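Local atomic coordinates of proteolytically activated form of PPO4 Tyrosinase (Agaricus bisporus var. bisporus H97, PDB entry 4OUA), a protein that catalyses the o-hydroxylation of monophenols and the further oxidation of the resulting o-diphenols to o-quinones at a pair of copper ions, opening melanin synthesis. Residues V19-D24 with E124-P129; F27-I32 with K110-H115; I32-A37 with Q102-G107. One frame throughout, in Å; residues are numbered along the deposited sequence.

Interaction 1 (V19-D24 with E124-P129); sequences VDFVRD and EDLRQP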
loop_
_atom_site.group_PDB
_atom_site.type_symbol
_atom_site.label_atom_id
_atom_site.label_comp_id
_atom_site.label_asym_id
_atom_site.label_seq_id
_atom_site.Cartn_x
_atom_site.Cartn_y
_atom_site.Cartn_z
ATOM N N VAL A 19 1.953 -0.280 -14.731
ATOM C CA VAL A 19 1.905 -0.543 -16.165
ATOM C C VAL A 19 3.259 -0.269 -16.808
ATOM O O VAL A 19 3.665 -0.958 -17.744
ATOM C CB VAL A 19 0.828 0.309 -16.866
ATOM C CG1 VAL A 19 0.977 0.217 -18.376
ATOM C CG2 VAL A 19 -0.558 -0.137 -16.436
ATOM N N ASP A 20 3.954 0.741 -16.296
ATOM C CA ASP A 20 5.295 1.069 -16.762
ATOM C C ASP A 20 6.332 0.214 -16.046
ATOM O O ASP A 20 7.321 -0.214 -16.639
ATOM C CB ASP A 20 5.602 2.551 -16.538
ATOM C CG ASP A 20 4.661 3.465 -17.294
ATOM O OD1 ASP A 20 4.203 3.077 -18.390
ATOM O OD2 ASP A 20 4.382 4.573 -16.792
ATOM N N PHE A 21 6.086 -0.026 -14.763
ATOM C CA PHE A 21 7.017 -0.736 -13.895
ATOM C C PHE A 21 7.320 -2.144 -14.397
ATOM O O PHE A 21 8.464 -2.595 -14.350
ATOM C CB PHE A 21 6.453 -0.797 -12.473
ATOM C CG PHE A 21 7.415 -1.338 -11.453
ATOM C CD1 PHE A 21 8.209 -0.482 -10.710
ATOM C CD2 PHE A 21 7.513 -2.698 -11.225
ATOM C CE1 PHE A 21 9.089 -0.973 -9.767
ATOM C CE2 PHE A 21 8.391 -3.194 -10.284
ATOM C CZ PHE A 21 9.180 -2.329 -9.553
ATOM N N VAL A 22 6.290 -2.832 -14.879
ATOM C CA VAL A 22 6.444 -4.206 -15.343
ATOM C C VAL A 22 7.264 -4.280 -16.630
ATOM O O VAL A 22 7.867 -5.310 -16.929
ATOM C CB VAL A 22 5.076 -4.881 -15.575
ATOM C CG1 VAL A 22 4.353 -5.088 -14.248
ATOM C CG2 VAL A 22 4.230 -4.055 -16.533
ATOM N N ARG A 23 7.287 -3.186 -17.386
ATOM C CA ARG A 23 8.068 -3.126 -18.617
ATOM C C ARG A 23 9.554 -2.892 -18.340
ATOM O O ARG A 23 10.382 -2.988 -19.244
ATOM C CB ARG A 23 7.544 -2.023 -19.540
ATOM C CG ARG A 23 6.147 -2.256 -20.091
ATOM C CD ARG A 23 5.900 -1.378 -21.312
ATOM N NE ARG A 23 4.508 -1.409 -21.750
ATOM C CZ ARG A 23 3.619 -0.456 -21.484
ATOM N NH1 ARG A 23 3.980 0.611 -20.783
ATOM N NH2 ARG A 23 2.371 -0.564 -21.922
ATOM N N ASP A 24 9.882 -2.579 -17.089
ATOM C CA ASP A 24 11.263 -2.306 -16.700
ATOM C C ASP A 24 11.950 -3.582 -16.222
ATOM O O ASP A 24 11.591 -4.133 -15.182
ATOM C CB ASP A 24 11.311 -1.238 -15.606
ATOM C CG ASP A 24 12.665 -0.558 -15.513
ATOM O OD1 ASP A 24 13.578 -1.125 -14.875
ATOM O OD2 ASP A 24 12.814 0.547 -16.075
ATOM N N GLU A 124 18.776 0.812 -5.730
ATOM C CA GLU A 124 18.793 2.119 -5.084
ATOM C C GLU A 124 17.613 2.977 -5.531
ATOM O O GLU A 124 17.076 3.761 -4.750
ATOM C CB GLU A 124 20.107 2.841 -5.381
ATOM C CG GLU A 124 21.320 2.212 -4.722
ATOM C CD GLU A 124 21.323 2.396 -3.218
ATOM O OE1 GLU A 124 20.777 3.415 -2.744
ATOM O OE2 GLU A 124 21.871 1.522 -2.511
ATOM N N ASP A 125 17.214 2.821 -6.790
ATOM C CA ASP A 125 16.105 3.592 -7.345
ATOM C C ASP A 125 14.770 2.885 -7.140
ATOM O O ASP A 125 13.713 3.460 -7.398
ATOM C CB ASP A 125 16.320 3.851 -8.838
ATOM C CG ASP A 125 17.590 4.624 -9.121
ATOM O OD1 ASP A 125 18.093 5.305 -8.202
ATOM O OD2 ASP A 125 18.085 4.555 -10.268
ATOM N N LEU A 126 14.823 1.640 -6.678
ATOM C CA LEU A 126 13.619 0.831 -6.534
ATOM C C LEU A 126 12.637 1.424 -5.527
ATOM O O LEU A 126 13.001 1.732 -4.392
ATOM C CB LEU A 126 13.978 -0.597 -6.123
ATOM C CG LEU A 126 12.784 -1.545 -5.994
ATOM C CD1 LEU A 126 12.008 -1.603 -7.300
ATOM C CD2 LEU A 126 13.237 -2.932 -5.574
ATOM N N ARG A 127 11.390 1.579 -5.961
ATOM C CA ARG A 127 10.324 2.094 -5.112
ATOM C C ARG A 127 9.046 1.298 -5.350
ATOM O O ARG A 127 8.909 0.631 -6.374
ATOM C CB ARG A 127 10.080 3.581 -5.385
ATOM C CG ARG A 127 11.280 4.481 -5.140
ATOM C CD ARG A 127 11.623 4.565 -3.663
ATOM N NE ARG A 127 12.640 5.579 -3.400
ATOM C CZ ARG A 127 13.948 5.374 -3.521
ATOM N NH1 ARG A 127 14.402 4.190 -3.904
ATOM N NH2 ARG A 127 14.804 6.353 -3.261
ATOM N N GLN A 128 8.110 1.374 -4.411
ATOM C CA GLN A 128 6.856 0.638 -4.536
ATOM C C GLN A 128 5.958 1.229 -5.620
ATOM O O GLN A 128 5.469 2.351 -5.486
ATOM C CB GLN A 128 6.114 0.613 -3.198
ATOM C CG GLN A 128 4.758 -0.079 -3.255
ATOM C CD GLN A 128 4.852 -1.526 -3.707
ATOM O OE1 GLN A 128 4.120 -1.960 -4.597
ATOM N NE2 GLN A 128 5.751 -2.282 -3.089
ATOM N N PRO A 129 5.735 0.468 -6.703
ATOM C CA PRO A 129 4.861 0.894 -7.802
ATOM C C PRO A 129 3.412 1.036 -7.349
ATOM O O PRO A 129 3.017 0.408 -6.367
ATOM C CB PRO A 129 5.007 -0.236 -8.825
ATOM C CG PRO A 129 5.386 -1.425 -8.013
ATOM C CD PRO A 129 6.259 -0.892 -6.912
#

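Interaction 2 (F27-I32 with K110-H115); sequences FFTLYI and KKFTVH. With TEW (6-tungstotellurate(VI)), chain G.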
loop_
_atom_site.group_PDB
_atom_site.type_symbol
_atom_site.label_atom_id
_atom_site.label_comp_id
_atom_site.label_asym_id
_atom_site.label_seq_id
_atom_site.Cartn_x
_atom_site.Cartn_y
_atom_site.Cartn_z
ATOM N N PHE A 27 13.901 -3.202 -12.607
ATOM C CA PHE A 27 12.937 -2.984 -11.532
ATOM C C PHE A 27 12.038 -4.195 -11.300
ATOM O O PHE A 27 11.792 -4.585 -10.158
ATOM C CB PHE A 27 12.074 -1.754 -11.829
ATOM C CG PHE A 27 12.755 -0.448 -11.542
ATOM C CD1 PHE A 27 13.750 -0.364 -10.581
ATOM C CD2 PHE A 27 12.397 0.700 -12.230
ATOM C CE1 PHE A 27 14.377 0.841 -10.313
ATOM C CE2 PHE A 27 13.019 1.906 -11.967
ATOM C CZ PHE A 27 14.011 1.976 -11.007
ATOM N N PHE A 28 11.545 -4.782 -12.385
ATOM C CA PHE A 28 10.626 -5.909 -12.285
ATOM C C PHE A 28 11.326 -7.146 -11.736
ATOM O O PHE A 28 10.784 -7.845 -10.882
ATOM C CB PHE A 28 10.000 -6.215 -13.646
ATOM C CG PHE A 28 8.918 -7.255 -13.595
ATOM C CD1 PHE A 28 7.714 -6.989 -12.965
ATOM C CD2 PHE A 28 9.101 -8.494 -14.184
ATOM C CE1 PHE A 28 6.715 -7.944 -12.915
ATOM C CE2 PHE A 28 8.106 -9.453 -14.140
ATOM C CZ PHE A 28 6.910 -9.178 -13.504
ATOM N N THR A 29 12.533 -7.411 -12.230
ATOM C CA THR A 29 13.330 -8.536 -11.755
ATOM C C THR A 29 13.653 -8.402 -10.271
ATOM O O THR A 29 13.539 -9.365 -9.512
ATOM C CB THR A 29 14.651 -8.666 -12.534
ATOM O OG1 THR A 29 14.380 -9.084 -13.878
ATOM C CG2 THR A 29 15.561 -9.685 -11.868
ATOM N N LEU A 30 14.060 -7.204 -9.864
ATOM C CA LEU A 30 14.421 -6.953 -8.474
ATOM C C LEU A 30 13.210 -7.079 -7.561
ATOM O O LEU A 30 13.325 -7.529 -6.421
ATOM C CB LEU A 30 15.053 -5.567 -8.320
ATOM C CG LEU A 30 16.488 -5.413 -8.828
ATOM C CD1 LEU A 30 16.996 -3.998 -8.586
ATOM C CD2 LEU A 30 17.401 -6.435 -8.166
ATOM N N TYR A 31 12.049 -6.686 -8.072
ATOM C CA TYR A 31 10.817 -6.730 -7.295
ATOM C C TYR A 31 10.352 -8.171 -7.087
ATOM O O TYR A 31 9.942 -8.546 -5.990
ATOM C CB TYR A 31 9.724 -5.907 -7.980
ATOM C CG TYR A 31 8.511 -5.662 -7.112
ATOM C CD1 TYR A 31 8.518 -4.667 -6.143
ATOM C CD2 TYR A 31 7.359 -6.424 -7.260
ATOM C CE1 TYR A 31 7.414 -4.438 -5.345
ATOM C CE2 TYR A 31 6.249 -6.203 -6.466
ATOM C CZ TYR A 31 6.282 -5.207 -5.510
ATOM O OH TYR A 31 5.182 -4.981 -4.714
ATOM N N ILE A 32 10.423 -8.973 -8.145
ATOM C CA ILE A 32 10.026 -10.376 -8.075
ATOM C C ILE A 32 10.962 -11.176 -7.174
ATOM O O ILE A 32 10.528 -12.078 -6.455
ATOM C CB ILE A 32 10.000 -11.025 -9.471
ATOM C CG1 ILE A 32 9.037 -10.276 -10.395
ATOM C CG2 ILE A 32 9.617 -12.493 -9.369
ATOM C CD1 ILE A 32 7.601 -10.287 -9.923
ATOM N N LYS A 110 23.357 -8.102 -5.524
ATOM C CA LYS A 110 24.725 -8.570 -5.319
ATOM C C LYS A 110 24.912 -9.983 -5.858
ATOM O O LYS A 110 26.039 -10.445 -6.033
ATOM C CB LYS A 110 25.097 -8.523 -3.836
ATOM C CG LYS A 110 24.949 -7.147 -3.210
ATOM C CD LYS A 110 25.640 -6.085 -4.053
ATOM C CE LYS A 110 25.325 -4.685 -3.548
ATOM N NZ LYS A 110 25.894 -3.638 -4.443
ATOM N N LYS A 111 23.804 -10.668 -6.118
ATOM C CA LYS A 111 23.849 -12.030 -6.637
ATOM C C LYS A 111 24.060 -12.044 -8.147
ATOM O O LYS A 111 24.410 -13.073 -8.724
ATOM C CB LYS A 111 22.565 -12.784 -6.285
ATOM C CG LYS A 111 22.324 -12.949 -4.795
ATOM C CD LYS A 111 21.092 -13.802 -4.532
ATOM C CE LYS A 111 20.795 -13.895 -3.046
ATOM N NZ LYS A 111 20.544 -12.552 -2.451
ATOM N N PHE A 112 23.838 -10.901 -8.786
ATOM C CA PHE A 112 24.049 -10.789 -10.223
ATOM C C PHE A 112 25.536 -10.865 -10.541
ATOM O O PHE A 112 26.360 -10.264 -9.852
ATOM C CB PHE A 112 23.449 -9.490 -10.760
ATOM C CG PHE A 112 21.948 -9.492 -10.813
ATOM C CD1 PHE A 112 21.200 -9.054 -9.733
ATOM C CD2 PHE A 112 21.283 -9.937 -11.944
ATOM C CE1 PHE A 112 19.817 -9.057 -9.778
ATOM C CE2 PHE A 112 19.901 -9.944 -11.996
ATOM C CZ PHE A 112 19.167 -9.502 -10.911
ATOM N N THR A 113 25.873 -11.614 -11.586
ATOM C CA THR A 113 27.265 -11.822 -11.965
ATOM C C THR A 113 27.737 -10.756 -12.946
ATOM O O THR A 113 28.934 -10.492 -13.068
ATOM C CB THR A 113 27.472 -13.211 -12.592
ATOM O OG1 THR A 113 26.911 -14.211 -11.734
ATOM C CG2 THR A 113 28.954 -13.488 -12.794
ATOM N N VAL A 114 26.788 -10.144 -13.644
ATOM C CA VAL A 114 27.103 -9.111 -14.620
ATOM C C VAL A 114 26.284 -7.851 -14.367
ATOM O O VAL A 114 25.161 -7.919 -13.866
ATOM C CB VAL A 114 26.849 -9.603 -16.055
ATOM C CG1 VAL A 114 27.868 -10.665 -16.438
ATOM C CG2 VAL A 114 25.434 -10.143 -16.185
ATOM N N HIS A 115 26.857 -6.702 -14.715
ATOM C CA HIS A 115 26.184 -5.420 -14.543
ATOM C C HIS A 115 25.873 -5.166 -13.073
ATOM O O HIS A 115 24.816 -4.637 -12.733
ATOM C CB HIS A 115 24.905 -5.372 -15.379
ATOM C CG HIS A 115 25.030 -6.052 -16.706
ATOM N ND1 HIS A 115 25.841 -5.574 -17.715
ATOM C CD2 HIS A 115 24.453 -7.178 -17.188
ATOM C CE1 HIS A 115 25.754 -6.376 -18.761
ATOM N NE2 HIS A 115 24.920 -7.356 -18.467
HETATM O O1 TEW G . 28.043 -4.484 -17.940
HETATM O O2 TEW G . 30.602 -4.780 -18.156
HETATM O O3 TEW G . 28.990 -2.997 -19.800
HETATM O O4 TEW G . 29.228 -6.689 -19.062
HETATM O O5 TEW G . 30.377 -4.988 -21.043
HETATM O O6 TEW G . 27.664 -5.247 -20.728
HETATM O O7 TEW G . 29.349 -2.386 -17.169
HETATM O O8 TEW G . 26.207 -2.872 -19.471
HETATM O O9 TEW G . 27.788 -0.666 -18.956
HETATM O O10 TEW G . 26.809 -2.212 -16.856
HETATM O O11 TEW G . 30.969 -4.085 -15.501
HETATM O O12 TEW G . 28.437 -3.767 -15.141
HETATM O O13 TEW G . 29.448 -6.107 -16.185
HETATM O O14 TEW G . 31.902 -6.584 -16.410
HETATM O O15 TEW G . 31.937 -7.240 -19.070
HETATM O O16 TEW G . 30.226 -8.617 -17.416
HETATM O O17 TEW G . 29.689 -1.657 -14.513
HETATM O O18 TEW G . 26.888 -1.514 -14.164
HETATM O O19 TEW G . 28.223 0.042 -15.997
HETATM O O20 TEW G . 29.994 -5.254 -13.450
HETATM O O21 TEW G . 28.954 -3.146 -12.294
HETATM O O22 TEW G . 31.608 -2.942 -12.951
HETATM O O23 TEW G . 32.623 -5.881 -13.900
HETATM O O31 TEW G . 30.691 -7.826 -14.201
HETATM TE TE1 TEW G . 29.476 -4.251 -16.687
HETATM W W1 TEW G . 29.113 -4.931 -19.864
HETATM W W2 TEW G . 27.620 -2.343 -18.599
HETATM W W3 TEW G . 30.735 -7.021 -17.858
HETATM W W4 TEW G . 27.986 -1.596 -15.485
HETATM W W5 TEW G . 30.068 -3.321 -13.606
HETATM W W6 TEW G . 31.108 -6.227 -14.689
#

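Interaction 3 (I32-A37 with Q102-G107); sequences IRALQA and QEAAKG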
loop_
_atom_site.group_PDB
_atom_site.type_symbol
_atom_site.label_atom_id
_atom_site.label_comp_id
_atom_site.label_asym_id
_atom_site.label_seq_id
_atom_site.Cartn_x
_atom_site.Cartn_y
_atom_site.Cartn_z
ATOM N N ILE A 32 10.423 -8.973 -8.145
ATOM C CA ILE A 32 10.026 -10.376 -8.075
ATOM C C ILE A 32 10.962 -11.176 -7.174
ATOM O O ILE A 32 10.528 -12.078 -6.455
ATOM C CB ILE A 32 10.000 -11.025 -9.471
ATOM C CG1 ILE A 32 9.037 -10.276 -10.395
ATOM C CG2 ILE A 32 9.617 -12.493 -9.369
ATOM C CD1 ILE A 32 7.601 -10.287 -9.923
ATOM N N ARG A 33 12.247 -10.843 -7.217
ATOM C CA ARG A 33 13.233 -11.512 -6.378
ATOM C C ARG A 33 13.087 -11.105 -4.915
ATOM O O ARG A 33 13.052 -11.956 -4.027
ATOM C CB ARG A 33 14.651 -11.206 -6.864
ATOM C CG ARG A 33 15.001 -11.823 -8.208
ATOM C CD ARG A 33 14.886 -13.339 -8.171
ATOM N NE ARG A 33 15.596 -13.970 -9.280
ATOM C CZ ARG A 33 15.595 -15.278 -9.525
ATOM N NH1 ARG A 33 14.912 -16.102 -8.741
ATOM N NH2 ARG A 33 16.272 -15.762 -10.556
ATOM N N ALA A 34 13.002 -9.799 -4.672
ATOM C CA ALA A 34 12.948 -9.274 -3.312
ATOM C C ALA A 34 11.639 -9.636 -2.624
ATOM O O ALA A 34 11.614 -9.911 -1.424
ATOM C CB ALA A 34 13.141 -7.767 -3.319
ATOM N N LEU A 35 10.552 -9.636 -3.388
ATOM C CA LEU A 35 9.242 -9.974 -2.844
ATOM C C LEU A 35 9.180 -11.448 -2.450
ATOM O O LEU A 35 8.615 -11.803 -1.414
ATOM C CB LEU A 35 8.142 -9.644 -3.854
ATOM C CG LEU A 35 6.706 -9.886 -3.394
ATOM C CD1 LEU A 35 6.425 -9.140 -2.102
ATOM C CD2 LEU A 35 5.733 -9.468 -4.479
ATOM N N GLN A 36 9.766 -12.304 -3.280
ATOM C CA GLN A 36 9.853 -13.721 -2.964
ATOM C C GLN A 36 10.771 -13.928 -1.764
ATOM O O GLN A 36 10.551 -14.813 -0.941
ATOM C CB GLN A 36 10.359 -14.513 -4.174
ATOM C CG GLN A 36 10.423 -16.017 -3.960
ATOM C CD GLN A 36 9.052 -16.662 -3.935
ATOM O OE1 GLN A 36 8.277 -16.539 -4.884
ATOM N NE2 GLN A 36 8.743 -17.354 -2.844
ATOM N N ALA A 37 11.796 -13.089 -1.666
ATOM C CA ALA A 37 12.780 -13.195 -0.597
ATOM C C ALA A 37 12.166 -12.921 0.774
ATOM O O ALA A 37 12.438 -13.636 1.738
ATOM C CB ALA A 37 13.936 -12.242 -0.855
ATOM N N GLN A 102 13.259 -2.823 -0.319
ATOM C CA GLN A 102 14.470 -2.396 -1.009
ATOM C C GLN A 102 15.691 -3.101 -0.431
ATOM O O GLN A 102 16.580 -3.531 -1.169
ATOM C CB GLN A 102 14.656 -0.881 -0.913
ATOM C CG GLN A 102 15.858 -0.370 -1.698
ATOM C CD GLN A 102 16.297 1.019 -1.277
ATOM O OE1 GLN A 102 16.284 1.355 -0.094
ATOM N NE2 GLN A 102 16.694 1.833 -2.248
ATOM N N GLU A 103 15.725 -3.210 0.895
ATOM C CA GLU A 103 16.843 -3.832 1.594
ATOM C C GLU A 103 17.083 -5.244 1.079
ATOM O O GLU A 103 18.225 -5.675 0.923
ATOM C CB GLU A 103 16.586 -3.851 3.102
ATOM C CG GLU A 103 17.805 -4.208 3.939
ATOM C CD GLU A 103 17.560 -4.037 5.428
ATOM O OE1 GLU A 103 18.467 -3.537 6.127
ATOM O OE2 GLU A 103 16.462 -4.403 5.902
ATOM N N ALA A 104 15.998 -5.960 0.808
ATOM C CA ALA A 104 16.091 -7.291 0.230
ATOM C C ALA A 104 16.591 -7.206 -1.208
ATOM O O ALA A 104 17.324 -8.078 -1.675
ATOM C CB ALA A 104 14.742 -7.994 0.288
ATOM N N ALA A 105 16.195 -6.141 -1.900
ATOM C CA ALA A 105 16.563 -5.948 -3.298
ATOM C C ALA A 105 18.045 -5.621 -3.445
ATOM O O ALA A 105 18.636 -5.846 -4.500
ATOM C CB ALA A 105 15.715 -4.851 -3.921
ATOM N N LYS A 106 18.642 -5.086 -2.384
ATOM C CA LYS A 106 20.072 -4.796 -2.383
ATOM C C LYS A 106 20.882 -6.086 -2.366
ATOM O O LYS A 106 21.844 -6.237 -3.119
ATOM C CB LYS A 106 20.447 -3.922 -1.186
ATOM C CG LYS A 106 20.007 -2.477 -1.306
ATOM C CD LYS A 106 20.402 -1.681 -0.076
ATOM C CE LYS A 106 20.051 -0.210 -0.230
ATOM N NZ LYS A 106 20.385 0.566 0.995
ATOM N N GLY A 107 20.488 -7.012 -1.496
ATOM C CA GLY A 107 21.133 -8.307 -1.417
ATOM C C GLY A 107 20.935 -9.084 -2.701
ATOM O O GLY A 107 21.785 -9.880 -3.098
#

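Interaction 1 (V19-D24 with E124-P129)
Pro-129 lies over one face of the Phe-21 ring in a CH-pi contact that carries most of this buried interaction. CG of the proline stands 3.9 Å from the centroid of the Phe-21 ring, only 5° from the ring normal. Next to it, Pro-129 CB comes within 3.7 Å of Phe-21 CD1. CG of Phe-21 stands anti to its amide nitrogen (chi1 -172°), which swings the ring off the short helix 18-21 and across to the proline. The contact fastens the N-terminal region to a segment whose Pro-129 side chain is about 11 Å from that of His-282, a copper ligand.

Apolar packing continues at the ring edge, where Leu-126 CD1 meets Phe-21 CZ at 3.7 Å, near the ring plane. The two side chains cross at about a right angle. An alanine in place of Phe-21 would probably leave both the proline ring and the leucine methyl without their aromatic partner and open a gap between them.

The polar groups bond within their own segments or to other parts of the chain. Arg-127 turns away from Phe-21, and its NH1 grips Glu-124 O at 2.8 Å, within the guanidinium plane, and Leu-126 O at 2.9 Å, approaching from above that carbonyl plane. Its NE bonds to Asn-348 O. On the other side Asp-24 N reaches Phe-21 O at 3.1 Å, closing a type I turn, while Asp-24 OD1 N-caps the next helix at Phe-27 N.

The contact is thus mainly apolar, with Arg-127 O also near the ring, oblique to it. It joins a type I turn to a loop braced by the Arg-127 guanidinium, whose bonds are all made away from the aromatic ring.

Interaction 2 (F27-I32 with K110-H115)
The loop that joins helix 86-109 to helix 116-125, and binds the 6-tungstotellurate ion in this crystal, sends Phe-112 inward onto Thr-29 and Leu-30 of helix 25-39. Thr-29 CG2 meets Phe-112 CZ at 3.7 Å, at the ring edge and near its plane. Leu-30 CD2 reaches Phe-112 CE1 obliquely at 3.9 Å. A chi1 of -69° puts the Thr-29 methyl opposite its own N and turns it to the ring, leaving OG1 to bond with Thr-152 N and Glu-25 O. Trp-119 stacks on the Phe-112 ring, and Tyr-154 meets it at a steep angle.

At the far end of the loop His-115, the N-cap residue of helix 116-125, faces the polyanion. His-115 N donates to TEW O13 at 3.0 Å, nearly straight at 160°. ND1 of His-115 is modelled very close to TEW O1, too close for its length to be trusted, and bonds only weakly to TEW O8. Lys-117 N and Glu-118 N add further hydrogen bonds to the ion.

One short loop therefore has two chemistries: a buried aromatic side chain against helix 25-39, and outside it a helix N-terminus whose amides would probably favour the anion electrostatically.

Interaction 3 (I32-A37 with Q102-G107)
Ala-34 points its methyl straight at helix 102-107, where it lands beside Ala-104 and Ala-105. Its CB is 3.7 Å from Ala-105 N, so the methyl rests against main chain as much as against side chains. The methyl of Ala-104 points back, and the two CB atoms of Ala-34 and Ala-104 meet at 4.0 Å. The Ala-105 methyl is turned along the interface rather than at its partner, yet Ala-105 CB still lies 3.9 Å from Ala-34 CB. One turn further on, Ala-37 also faces across, touching Ala-104 more loosely at 4.5 Å between their CB atoms.

With only methyls between them, the backbones come close: CA of Ala-34 and CA of Ala-105 are 4.9 Å apart, and the segment axes approach to 8.3 Å while crossing at 113°. Small alanine side chains thus let the two helices cross closely, through apolar contact.

Ala-34 also touches Leu-101, and Leu-35, facing away from residues 102-107, packs on Tyr-97 of the same long helix 86-109, which carries the copper ligand His-90. On a further side of helix 25-39, Ile-32 and Arg-33 pack against the hairpin strands 148-152 and 158-162.

In the fold
From the N terminus, the chain runs through helix 18-21 into helix 25-39, which supplies one side of both interaction 2 and interaction 3. Interaction 3 closes the innermost loop, bringing 102-107 of helix 86-109 back to 32-37. Interaction 2 closes the next, returning the loop 110-115 to 27-32, and interaction 1 closes the outermost, between 19-24 and 124-129. The three are nested without crossing. They also touch in space: Leu-126 packs on Ala-105 and on Phe-27, and Leu-30 on Ala-105 O. Together they hold the N-terminal helices against helices 86-109 and 116-125 of the central tyrosinase domain.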